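Local coordinates for short chain dehydrogenase (Leptospira borgpetersenii serovar Hardjo-bovis, PDB 6UH2), which binds NAD+ and probably catalyses the NAD(P)-dependent oxidation or reduction of CH-OH groups, as in other short-chain dehydrogenases/reductases, at residues E85-N96 with L135-L146; G149-A157 with N252-T260. One frame throughout, in Å; residues are numbered along the deposited sequence.

Contact 1: E85-N96 with L135-L146; sequences ENQNKIPDILIN and LWKEKGKKGIIL
Strands 93-96 and 144-146 run parallel at the centre of the Rossmann-fold sheet, Ile93, Leu94 and Ile95 beside Ile144, Ile145 and Leu146. Four backbone bonds join the segments, the first to Asp92 just ahead of the strand: Ile144 N to Asp92 O, Leu94 N to Ile144 O, Leu146 N to Leu94 O at 2.7 Å, and Asn96 N to Leu146 O. On one face Leu94 and Ile145 lie side by side, CD2 of Leu94 4.1 Å from CG2 of Ile145.

Before the strands, polar side chains take over. Trp136 NE1 donates to Pro91 O (2.7 Å, a bent 138° at the hydrogen), while Gly143 CA stands 3.3 Å above the plane of the indole, toward its rim. Lys141 starts with CG anti to its N but folds at chi3 (-76°), which turns NZ onto OD1 of Asp92, 2.7 Å away and above the carboxylate plane; one water joins Lys141 NZ, Asp92 OD2 and Ile90 O. Nearer the helix ends, Glu85 OE2 makes a longer salt bridge with Lys139 NZ (3.6 Å).

Apolar packing fills in between: Ile90 sets CG2 against CD2 of Leu135 (3.9 Å), and its side chain crosses that of Lys139 at about a right angle, CD1 against CG.

Lys141 probably offsets the charge of Asp92, while two neutral donors, the water and Leu22 N, grip OD2, and the indole bond fixes the Pro91 carbonyl.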
loop_
_atom_site.group_PDB
_atom_site.type_symbol
_atom_site.label_atom_id
_atom_site.label_comp_id
_atom_site.label_asym_id
_atom_site.label_seq_id
_atom_site.Cartn_x
_atom_site.Cartn_y
_atom_site.Cartn_z
ATOM N N GLU B 85 -6.698 -23.370 19.153
ATOM C CA GLU B 85 -6.428 -22.893 20.504
ATOM C C GLU B 85 -5.842 -24.006 21.366
ATOM O O GLU B 85 -4.870 -23.790 22.107
ATOM C CB GLU B 85 -7.716 -22.335 21.124
ATOM C CG GLU B 85 -7.506 -21.684 22.478
ATOM C CD GLU B 85 -8.790 -21.118 23.068
ATOM O OE1 GLU B 85 -9.787 -20.986 22.330
ATOM O OE2 GLU B 85 -8.798 -20.816 24.280
ATOM N N ASN B 86 -6.415 -25.211 21.268
ATOM C CA ASN B 86 -5.929 -26.342 22.048
ATOM C C ASN B 86 -4.468 -26.633 21.751
ATOM O O ASN B 86 -3.708 -27.007 22.651
ATOM C CB ASN B 86 -6.769 -27.587 21.756
ATOM C CG ASN B 86 -8.148 -27.529 22.380
ATOM O OD1 ASN B 86 -8.514 -26.551 23.033
ATOM N ND2 ASN B 86 -8.929 -28.582 22.168
ATOM N N GLN B 87 -4.057 -26.469 20.493
ATOM C CA GLN B 87 -2.710 -26.798 20.052
ATOM C C GLN B 87 -1.755 -25.617 20.125
ATOM O O GLN B 87 -0.639 -25.716 19.602
ATOM C CB GLN B 87 -2.738 -27.331 18.618
ATOM C CG GLN B 87 -3.509 -28.620 18.421
ATOM C CD GLN B 87 -3.579 -29.001 16.958
ATOM O OE1 GLN B 87 -2.559 -29.270 16.331
ATOM N NE2 GLN B 87 -4.782 -28.994 16.396
ATOM N N ASN B 88 -2.166 -24.507 20.737
ATOM C CA ASN B 88 -1.358 -23.287 20.760
ATOM C C ASN B 88 -0.960 -22.885 19.348
ATOM O O ASN B 88 0.204 -22.592 19.058
ATOM C CB ASN B 88 -0.117 -23.448 21.643
ATOM C CG ASN B 88 -0.463 -23.809 23.064
ATOM O OD1 ASN B 88 -1.112 -23.036 23.774
ATOM N ND2 ASN B 88 -0.032 -24.990 23.495
ATOM N N LYS B 89 -1.939 -22.911 18.447
ATOM C CA LYS B 89 -1.712 -22.407 17.100
ATOM C C LYS B 89 -2.598 -21.193 16.881
ATOM O O LYS B 89 -3.414 -21.165 15.956
ATOM C CB LYS B 89 -1.988 -23.479 16.041
ATOM C CG LYS B 89 -1.060 -24.677 16.102
ATOM C CD LYS B 89 -1.589 -25.785 15.208
ATOM C CE LYS B 89 -0.603 -26.922 15.075
ATOM N NZ LYS B 89 -1.196 -28.019 14.265
ATOM N N ILE B 90 -2.448 -20.188 17.733
ATOM C CA ILE B 90 -3.221 -18.957 17.614
ATOM C C ILE B 90 -2.579 -18.106 16.528
ATOM O O ILE B 90 -1.426 -17.687 16.672
ATOM C CB ILE B 90 -3.287 -18.209 18.952
ATOM C CG1 ILE B 90 -3.939 -19.106 20.008
ATOM C CG2 ILE B 90 -4.053 -16.894 18.788
ATOM C CD1 ILE B 90 -4.131 -18.434 21.352
ATOM N N PRO B 91 -3.275 -17.837 15.431
ATOM C CA PRO B 91 -2.662 -17.070 14.343
ATOM C C PRO B 91 -2.309 -15.658 14.778
ATOM O O PRO B 91 -2.964 -15.068 15.636
ATOM C CB PRO B 91 -3.747 -17.054 13.259
ATOM C CG PRO B 91 -4.708 -18.188 13.641
ATOM C CD PRO B 91 -4.654 -18.260 15.129
ATOM N N ASP B 92 -1.259 -15.117 14.165
ATOM C CA ASP B 92 -0.936 -13.706 14.298
ATOM C C ASP B 92 -1.512 -12.881 13.164
ATOM O O ASP B 92 -1.727 -11.678 13.327
ATOM C CB ASP B 92 0.580 -13.508 14.322
ATOM C CG ASP B 92 1.238 -14.278 15.428
ATOM O OD1 ASP B 92 1.198 -13.804 16.578
ATOM O OD2 ASP B 92 1.740 -15.383 15.161
ATOM N N ILE B 93 -1.761 -13.521 12.027
ATOM C CA ILE B 93 -2.165 -12.887 10.784
ATOM C C ILE B 93 -3.248 -13.765 10.188
ATOM O O ILE B 93 -3.061 -14.982 10.081
ATOM C CB ILE B 93 -0.981 -12.751 9.799
ATOM C CG1 ILE B 93 0.125 -11.871 10.397
ATOM C CG2 ILE B 93 -1.446 -12.188 8.460
ATOM C CD1 ILE B 93 1.466 -12.038 9.695
ATOM N N LEU B 94 -4.391 -13.161 9.848
ATOM C CA LEU B 94 -5.474 -13.826 9.121
ATOM C C LEU B 94 -5.553 -13.235 7.721
ATOM O O LEU B 94 -5.724 -12.021 7.573
ATOM C CB LEU B 94 -6.824 -13.651 9.828
ATOM C CG LEU B 94 -8.051 -14.019 8.970
ATOM C CD1 LEU B 94 -8.068 -15.528 8.672
ATOM C CD2 LEU B 94 -9.382 -13.605 9.610
ATOM N N ILE B 95 -5.446 -14.080 6.698
ATOM C CA ILE B 95 -5.566 -13.640 5.310
ATOM C C ILE B 95 -6.803 -14.296 4.712
ATOM O O ILE B 95 -6.827 -15.512 4.484
ATOM C CB ILE B 95 -4.313 -13.965 4.484
ATOM C CG1 ILE B 95 -3.067 -13.372 5.150
ATOM C CG2 ILE B 95 -4.465 -13.433 3.048
ATOM C CD1 ILE B 95 -1.826 -13.465 4.309
ATOM N N ASN B 96 -7.832 -13.486 4.443
ATOM C CA ASN B 96 -9.076 -13.971 3.841
ATOM C C ASN B 96 -8.915 -13.954 2.322
ATOM O O ASN B 96 -9.410 -13.077 1.610
ATOM C CB ASN B 96 -10.253 -13.117 4.301
ATOM C CG ASN B 96 -10.663 -13.414 5.730
ATOM O OD1 ASN B 96 -10.966 -14.557 6.066
ATOM N ND2 ASN B 96 -10.657 -12.386 6.585
ATOM N N LEU B 135 -11.166 -14.690 19.372
ATOM C CA LEU B 135 -10.032 -15.364 20.001
ATOM C C LEU B 135 -8.936 -14.374 20.380
ATOM O O LEU B 135 -8.389 -14.441 21.489
ATOM C CB LEU B 135 -9.493 -16.451 19.069
ATOM C CG LEU B 135 -8.249 -17.242 19.504
ATOM C CD1 LEU B 135 -8.517 -18.104 20.752
ATOM C CD2 LEU B 135 -7.734 -18.089 18.337
ATOM N N TRP B 136 -8.601 -13.449 19.473
ATOM C CA TRP B 136 -7.569 -12.455 19.764
ATOM C C TRP B 136 -7.969 -11.557 20.926
ATOM O O TRP B 136 -7.163 -11.282 21.826
ATOM C CB TRP B 136 -7.302 -11.604 18.529
ATOM C CG TRP B 136 -6.546 -12.307 17.471
ATOM C CD1 TRP B 136 -5.868 -13.485 17.583
ATOM C CD2 TRP B 136 -6.390 -11.876 16.122
ATOM N NE1 TRP B 136 -5.295 -13.816 16.372
ATOM C CE2 TRP B 136 -5.592 -12.837 15.462
ATOM C CE3 TRP B 136 -6.841 -10.761 15.406
ATOM C CZ2 TRP B 136 -5.231 -12.715 14.115
ATOM C CZ3 TRP B 136 -6.492 -10.645 14.061
ATOM C CH2 TRP B 136 -5.700 -11.620 13.433
ATOM N N LYS B 137 -9.214 -11.078 20.910
ATOM C CA LYS B 137 -9.713 -10.240 21.998
ATOM C C LYS B 137 -9.599 -10.956 23.335
ATOM O O LYS B 137 -9.262 -10.343 24.356
ATOM C CB LYS B 137 -11.162 -9.840 21.702
ATOM C CG LYS B 137 -11.858 -9.010 22.775
ATOM C CD LYS B 137 -13.308 -8.775 22.374
ATOM C CE LYS B 137 -14.116 -8.155 23.500
ATOM N NZ LYS B 137 -15.563 -8.121 23.155
ATOM N N GLU B 138 -9.844 -12.263 23.341
ATOM C CA GLU B 138 -9.803 -13.019 24.584
ATOM C C GLU B 138 -8.371 -13.237 25.056
ATOM O O GLU B 138 -8.096 -13.200 26.262
ATOM C CB GLU B 138 -10.518 -14.351 24.386
ATOM C CG GLU B 138 -10.530 -15.240 25.597
ATOM C CD GLU B 138 -10.976 -16.636 25.256
ATOM O OE1 GLU B 138 -12.142 -16.802 24.838
ATOM O OE2 GLU B 138 -10.154 -17.565 25.380
ATOM N N LYS B 139 -7.447 -13.466 24.124
ATOM C CA LYS B 139 -6.046 -13.697 24.454
ATOM C C LYS B 139 -5.231 -12.414 24.549
ATOM O O LYS B 139 -4.055 -12.475 24.928
ATOM C CB LYS B 139 -5.401 -14.621 23.411
ATOM C CG LYS B 139 -6.040 -16.001 23.298
ATOM C CD LYS B 139 -5.655 -16.890 24.480
ATOM C CE LYS B 139 -6.316 -18.256 24.384
ATOM N NZ LYS B 139 -5.786 -19.207 25.405
ATOM N N GLY B 140 -5.815 -11.266 24.213
ATOM C CA GLY B 140 -5.061 -10.028 24.148
ATOM C C GLY B 140 -4.021 -9.985 23.047
ATOM O O GLY B 140 -2.981 -9.337 23.211
ATOM N N LYS B 141 -4.268 -10.657 21.925
ATOM C CA LYS B 141 -3.304 -10.701 20.831
ATOM C C LYS B 141 -3.567 -9.568 19.845
ATOM O O LYS B 141 -4.706 -9.365 19.401
ATOM C CB LYS B 141 -3.356 -12.051 20.108
ATOM C CG LYS B 141 -2.353 -12.145 18.954
ATOM C CD LYS B 141 -2.099 -13.581 18.499
ATOM C CE LYS B 141 -1.214 -14.323 19.464
ATOM N NZ LYS B 141 0.134 -14.637 18.899
ATOM N N LYS B 142 -2.508 -8.846 19.483
ATOM C CA LYS B 142 -2.632 -7.718 18.559
ATOM C C LYS B 142 -2.531 -8.194 17.106
ATOM O O LYS B 142 -1.617 -7.842 16.367
ATOM C CB LYS B 142 -1.573 -6.667 18.872
ATOM N N GLY B 143 -3.509 -9.000 16.703
ATOM C CA GLY B 143 -3.479 -9.633 15.395
ATOM C C GLY B 143 -3.688 -8.655 14.250
ATOM O O GLY B 143 -4.051 -7.491 14.440
ATOM N N ILE B 144 -3.446 -9.149 13.026
ATOM C CA ILE B 144 -3.655 -8.388 11.789
ATOM C C ILE B 144 -4.500 -9.217 10.828
ATOM O O ILE B 144 -4.201 -10.389 10.581
ATOM C CB ILE B 144 -2.325 -8.006 11.109
ATOM C CG1 ILE B 144 -1.441 -7.184 12.054
ATOM C CG2 ILE B 144 -2.565 -7.227 9.792
ATOM C CD1 ILE B 144 -0.016 -7.008 11.530
ATOM N N ILE B 145 -5.519 -8.593 10.247
ATOM C CA ILE B 145 -6.369 -9.226 9.242
ATOM C C ILE B 145 -6.096 -8.570 7.894
ATOM O O ILE B 145 -5.961 -7.342 7.798
ATOM C CB ILE B 145 -7.860 -9.115 9.624
ATOM C CG1 ILE B 145 -8.124 -9.828 10.961
ATOM C CG2 ILE B 145 -8.759 -9.654 8.516
ATOM C CD1 ILE B 145 -9.576 -9.690 11.467
ATOM N N LEU B 146 -6.018 -9.387 6.849
ATOM C CA LEU B 146 -5.881 -8.873 5.486
ATOM C C LEU B 146 -6.940 -9.535 4.624
ATOM O O LEU B 146 -6.944 -10.762 4.485
ATOM C CB LEU B 146 -4.482 -9.134 4.912
ATOM C CG LEU B 146 -4.306 -8.659 3.459
ATOM C CD1 LEU B 146 -4.471 -7.130 3.354
ATOM C CD2 LEU B 146 -2.954 -9.116 2.871
HETATM O O HOH W 1 -11.261 -18.944 23.077
HETATM O O HOH W 2 1.364 -16.906 17.276
HETATM O O HOH W 3 0.072 -9.729 15.477
#

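Contact 2: G149-A157 with N252-T260. With NAD (nicotinamide-adenine-dinucleotide), chain D.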
loop_
_atom_site.group_PDB
_atom_site.type_symbol
_atom_site.label_atom_id
_atom_site.label_comp_id
_atom_site.label_asym_id
_atom_site.label_seq_id
_atom_site.Cartn_x
_atom_site.Cartn_y
_atom_site.Cartn_z
ATOM N N GLY B 149 -10.108 -7.865 -1.845
ATOM C CA GLY B 149 -11.121 -7.291 -2.701
ATOM C C GLY B 149 -10.862 -7.663 -4.143
ATOM O O GLY B 149 -10.516 -8.813 -4.449
ATOM N N SER B 150 -11.012 -6.681 -5.030
ATOM C CA SER B 150 -10.796 -6.807 -6.462
ATOM C C SER B 150 -10.950 -5.427 -7.075
ATOM O O SER B 150 -11.699 -4.588 -6.557
ATOM C CB SER B 150 -11.802 -7.775 -7.112
ATOM O OG SER B 150 -11.718 -7.678 -8.529
ATOM N N ILE B 151 -10.262 -5.202 -8.197
ATOM C CA ILE B 151 -10.581 -4.009 -8.980
ATOM C C ILE B 151 -12.075 -3.921 -9.248
ATOM O O ILE B 151 -12.621 -2.824 -9.415
ATOM C CB ILE B 151 -9.795 -3.989 -10.304
ATOM C CG1 ILE B 151 -10.015 -5.297 -11.074
ATOM C CG2 ILE B 151 -8.317 -3.734 -10.029
ATOM C CD1 ILE B 151 -9.560 -5.247 -12.536
ATOM N N TYR B 152 -12.764 -5.057 -9.316
ATOM C CA TYR B 152 -14.182 -5.025 -9.656
ATOM C C TYR B 152 -15.075 -4.776 -8.447
ATOM O O TYR B 152 -16.299 -4.760 -8.597
ATOM C CB TYR B 152 -14.592 -6.321 -10.366
ATOM C CG TYR B 152 -13.936 -6.458 -11.728
ATOM C CD1 TYR B 152 -13.708 -5.339 -12.525
ATOM C CD2 TYR B 152 -13.528 -7.692 -12.207
ATOM C CE1 TYR B 152 -13.095 -5.454 -13.760
ATOM C CE2 TYR B 152 -12.914 -7.814 -13.442
ATOM C CZ TYR B 152 -12.700 -6.693 -14.210
ATOM O OH TYR B 152 -12.091 -6.802 -15.443
ATOM N N GLY B 153 -14.499 -4.601 -7.263
ATOM C CA GLY B 153 -15.236 -4.040 -6.152
ATOM C C GLY B 153 -15.085 -2.547 -6.029
ATOM O O GLY B 153 -15.644 -1.945 -5.106
ATOM N N VAL B 154 -14.342 -1.940 -6.962
ATOM C CA VAL B 154 -14.023 -0.515 -6.996
ATOM C C VAL B 154 -14.450 0.029 -8.353
ATOM O O VAL B 154 -15.219 0.991 -8.448
ATOM C CB VAL B 154 -12.515 -0.282 -6.759
ATOM C CG1 VAL B 154 -12.157 1.178 -6.928
ATOM C CG2 VAL B 154 -12.106 -0.783 -5.398
ATOM N N SER B 155 -13.929 -0.562 -9.417
ATOM C CA SER B 155 -14.397 -0.246 -10.752
ATOM C C SER B 155 -15.483 -1.247 -11.150
ATOM O O SER B 155 -15.819 -2.166 -10.401
ATOM C CB SER B 155 -13.236 -0.252 -11.746
ATOM O OG SER B 155 -13.633 0.288 -12.996
ATOM N N ILE B 156 -16.044 -1.065 -12.346
ATOM C CA ILE B 156 -17.060 -1.966 -12.874
ATOM C C ILE B 156 -16.497 -2.618 -14.129
ATOM O O ILE B 156 -15.881 -1.950 -14.965
ATOM C CB ILE B 156 -18.385 -1.227 -13.172
ATOM C CG1 ILE B 156 -19.028 -0.743 -11.861
ATOM C CG2 ILE B 156 -19.338 -2.122 -13.995
ATOM C CD1 ILE B 156 -19.334 -1.845 -10.873
ATOM N N ALA B 157 -16.703 -3.924 -14.253
ATOM C CA ALA B 157 -16.169 -4.652 -15.393
ATOM C C ALA B 157 -16.783 -4.162 -16.701
ATOM O O ALA B 157 -17.956 -3.788 -16.765
ATOM C CB ALA B 157 -16.416 -6.149 -15.222
ATOM N N ASN B 252 -7.818 0.023 1.640
ATOM C CA ASN B 252 -7.863 -0.872 0.483
ATOM C C ASN B 252 -6.718 -0.483 -0.448
ATOM O O ASN B 252 -6.670 0.657 -0.919
ATOM C CB ASN B 252 -9.212 -0.744 -0.244
ATOM C CG ASN B 252 -9.349 -1.717 -1.406
ATOM O OD1 ASN B 252 -8.776 -2.801 -1.382
ATOM N ND2 ASN B 252 -10.108 -1.326 -2.433
ATOM N N LEU B 253 -5.794 -1.410 -0.704
ATOM C CA LEU B 253 -4.629 -1.149 -1.544
ATOM C C LEU B 253 -4.829 -1.820 -2.906
ATOM O O LEU B 253 -4.861 -3.051 -3.000
ATOM C CB LEU B 253 -3.352 -1.635 -0.861
ATOM C CG LEU B 253 -2.077 -1.605 -1.722
ATOM C CD1 LEU B 253 -1.786 -0.173 -2.197
ATOM C CD2 LEU B 253 -0.885 -2.166 -0.927
ATOM N N LEU B 254 -4.978 -1.007 -3.952
ATOM C CA LEU B 254 -5.134 -1.532 -5.307
ATOM C C LEU B 254 -3.767 -1.808 -5.910
ATOM O O LEU B 254 -2.900 -0.925 -5.939
ATOM C CB LEU B 254 -5.903 -0.547 -6.185
ATOM C CG LEU B 254 -7.415 -0.532 -5.954
ATOM C CD1 LEU B 254 -7.982 0.864 -6.175
ATOM C CD2 LEU B 254 -8.082 -1.544 -6.871
ATOM N N ILE B 255 -3.576 -3.041 -6.371
ATOM C CA ILE B 255 -2.327 -3.483 -6.980
ATOM C C ILE B 255 -2.729 -3.973 -8.362
ATOM O O ILE B 255 -3.067 -5.139 -8.552
ATOM C CB ILE B 255 -1.626 -4.570 -6.165
ATOM C CG1 ILE B 255 -1.396 -4.064 -4.727
ATOM C CG2 ILE B 255 -0.281 -4.958 -6.821
ATOM C CD1 ILE B 255 -0.817 -5.098 -3.773
ATOM N N ASP B 256 -2.758 -3.053 -9.317
ATOM C CA ASP B 256 -3.471 -3.299 -10.564
ATOM C C ASP B 256 -2.820 -2.617 -11.756
ATOM O O ASP B 256 -3.473 -2.501 -12.807
ATOM C CB ASP B 256 -4.936 -2.823 -10.465
ATOM C CG ASP B 256 -5.075 -1.299 -10.430
ATOM O OD1 ASP B 256 -4.066 -0.577 -10.229
ATOM O OD2 ASP B 256 -6.219 -0.816 -10.596
ATOM N N GLY B 257 -1.582 -2.142 -11.627
ATOM C CA GLY B 257 -0.910 -1.514 -12.748
ATOM C C GLY B 257 -1.559 -0.245 -13.246
ATOM O O GLY B 257 -1.299 0.169 -14.379
ATOM N N GLY B 258 -2.392 0.397 -12.431
ATOM C CA GLY B 258 -3.105 1.586 -12.871
ATOM C C GLY B 258 -4.454 1.332 -13.511
ATOM O O GLY B 258 -5.055 2.271 -14.051
ATOM N N PHE B 259 -4.950 0.096 -13.464
ATOM C CA PHE B 259 -6.159 -0.264 -14.210
ATOM C C PHE B 259 -7.348 0.632 -13.856
ATOM O O PHE B 259 -8.108 1.041 -14.738
ATOM C CB PHE B 259 -6.499 -1.731 -13.946
ATOM C CG PHE B 259 -7.590 -2.272 -14.826
ATOM C CD1 PHE B 259 -8.922 -2.166 -14.448
ATOM C CD2 PHE B 259 -7.283 -2.882 -16.025
ATOM C CE1 PHE B 259 -9.935 -2.665 -15.260
ATOM C CE2 PHE B 259 -8.288 -3.386 -16.841
ATOM C CZ PHE B 259 -9.616 -3.278 -16.449
ATOM N N THR B 260 -7.541 0.935 -12.573
ATOM C CA THR B 260 -8.724 1.715 -12.221
ATOM C C THR B 260 -8.594 3.178 -12.629
ATOM O O THR B 260 -9.615 3.856 -12.774
ATOM C CB THR B 260 -9.026 1.597 -10.726
ATOM O OG1 THR B 260 -7.868 1.948 -9.967
ATOM C CG2 THR B 260 -9.451 0.174 -10.374
HETATM P PA NAD D . -8.438 -19.298 -7.226
HETATM O O1A NAD D . -9.791 -19.697 -7.866
HETATM O O2A NAD D . -7.126 -19.730 -7.883
HETATM O O5B NAD D . -8.385 -19.738 -5.649
HETATM C C5B NAD D . -9.470 -19.584 -4.753
HETATM C C4B NAD D . -9.206 -20.614 -3.688
HETATM O O4B NAD D . -10.319 -20.440 -2.734
HETATM C C3B NAD D . -9.263 -22.061 -4.205
HETATM O O3B NAD D . -8.139 -22.825 -3.706
HETATM C C2B NAD D . -10.553 -22.600 -3.571
HETATM O O2B NAD D . -10.479 -24.007 -3.303
HETATM C C1B NAD D . -10.705 -21.721 -2.307
HETATM N N9A NAD D . -12.093 -21.836 -1.870
HETATM C C8A NAD D . -13.247 -21.883 -2.650
HETATM N N7A NAD D . -14.311 -22.059 -1.914
HETATM C C5A NAD D . -13.848 -22.156 -0.602
HETATM C C6A NAD D . -14.482 -22.370 0.617
HETATM N N6A NAD D . -15.818 -22.520 0.719
HETATM N N1A NAD D . -13.727 -22.402 1.725
HETATM C C2A NAD D . -12.403 -22.253 1.643
HETATM N N3A NAD D . -11.707 -22.060 0.519
HETATM C C4A NAD D . -12.476 -22.017 -0.580
HETATM O O3 NAD D . -8.401 -17.693 -7.014
HETATM P PN NAD D . -7.218 -16.598 -7.065
HETATM O O1N NAD D . -7.122 -15.957 -8.473
HETATM O O2N NAD D . -6.017 -17.185 -6.318
HETATM O O5D NAD D . -8.028 -15.454 -6.139
HETATM C C5D NAD D . -7.692 -15.325 -4.774
HETATM C C4D NAD D . -8.421 -14.084 -4.266
HETATM O O4D NAD D . -8.120 -12.897 -5.103
HETATM C C3D NAD D . -9.932 -14.262 -4.410
HETATM O O3D NAD D . -10.621 -13.590 -3.348
HETATM C C2D NAD D . -10.316 -13.522 -5.727
HETATM O O2D NAD D . -11.644 -13.027 -5.737
HETATM C C1D NAD D . -9.289 -12.356 -5.657
HETATM N N1N NAD D . -8.918 -11.785 -7.000
HETATM C C2N NAD D . -8.416 -12.574 -7.990
HETATM C C3N NAD D . -8.094 -12.005 -9.196
HETATM C C7N NAD D . -7.552 -12.879 -10.275
HETATM O O7N NAD D . -7.445 -12.409 -11.398
HETATM N N7N NAD D . -7.195 -14.145 -9.964
HETATM C C4N NAD D . -8.286 -10.623 -9.369
HETATM C C5N NAD D . -8.796 -9.860 -8.361
HETATM C C6N NAD D . -9.110 -10.467 -7.148
#
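No backbone hydrogen bond links the two segments: the 3-10 turn 151-153, in the loop after strand 144-148, lies beside strand 252-255 and the type I' turn Asp256-Phe259, with Ser155 and Thr260 coming nearest at 6.2 Å between CA atoms. In this Rossmann fold of the SDR family the loop borders the NAD pocket, where Gly149 O lies 3.5 Å from C6N of the nicotinamide.

Ile151 carries the packing. With CG1 between the backbone N and carbonyl carbon (chi1 53°), its branches part: CD1 sits over one face of the Phe259 ring, 4.1 Å from the centroid in a CH-pi contact, while CG2 meets Asp256 CB at 3.5 Å. CD1 also lies toward the rim of one face of the Tyr152 ring, Ala157 CB toward the rim of the opposite face. The Val154 and Asn252 side chains run antiparallel past each other, CG2 against ND2; the amide oxygen of Asn252 is held by Ser202. The second subunit packs on Leu254 and Asp256 through its Gln251.

Both turns are braced from within. Ser150 OG accepts from Tyr152 N in an ST turn (2.9 Å, 169° at the hydrogen), and Asp256 OD1 takes Gly258 N in an Asx turn, while its OD2 accepts from Thr260 N at 3.0 Å.

From the N terminus, the chain lays down strands 22-26, 46-51 and 64-68, one side of the sheet, and enters 85-96 at the end of helix 74-86. Contact 1 closes the loop through helix 111-139, the right-handed crossover laying strand 144-148 beside strand 93-96. That strand runs on into 149-157, and a longer excursion, through helix 171-191, strand 197-203 and helices 212-220 and 231-240, returns to 252-260 to close contact 2. The loops are in series, neither nested nor crossed, the contact centres about 28 Å apart. Contact 1 joins two central strands and the ends of helices 74-86 and 111-139; contact 2 ties the loop after strand 144-148 to strand 252-255, outermost on that side within the chain.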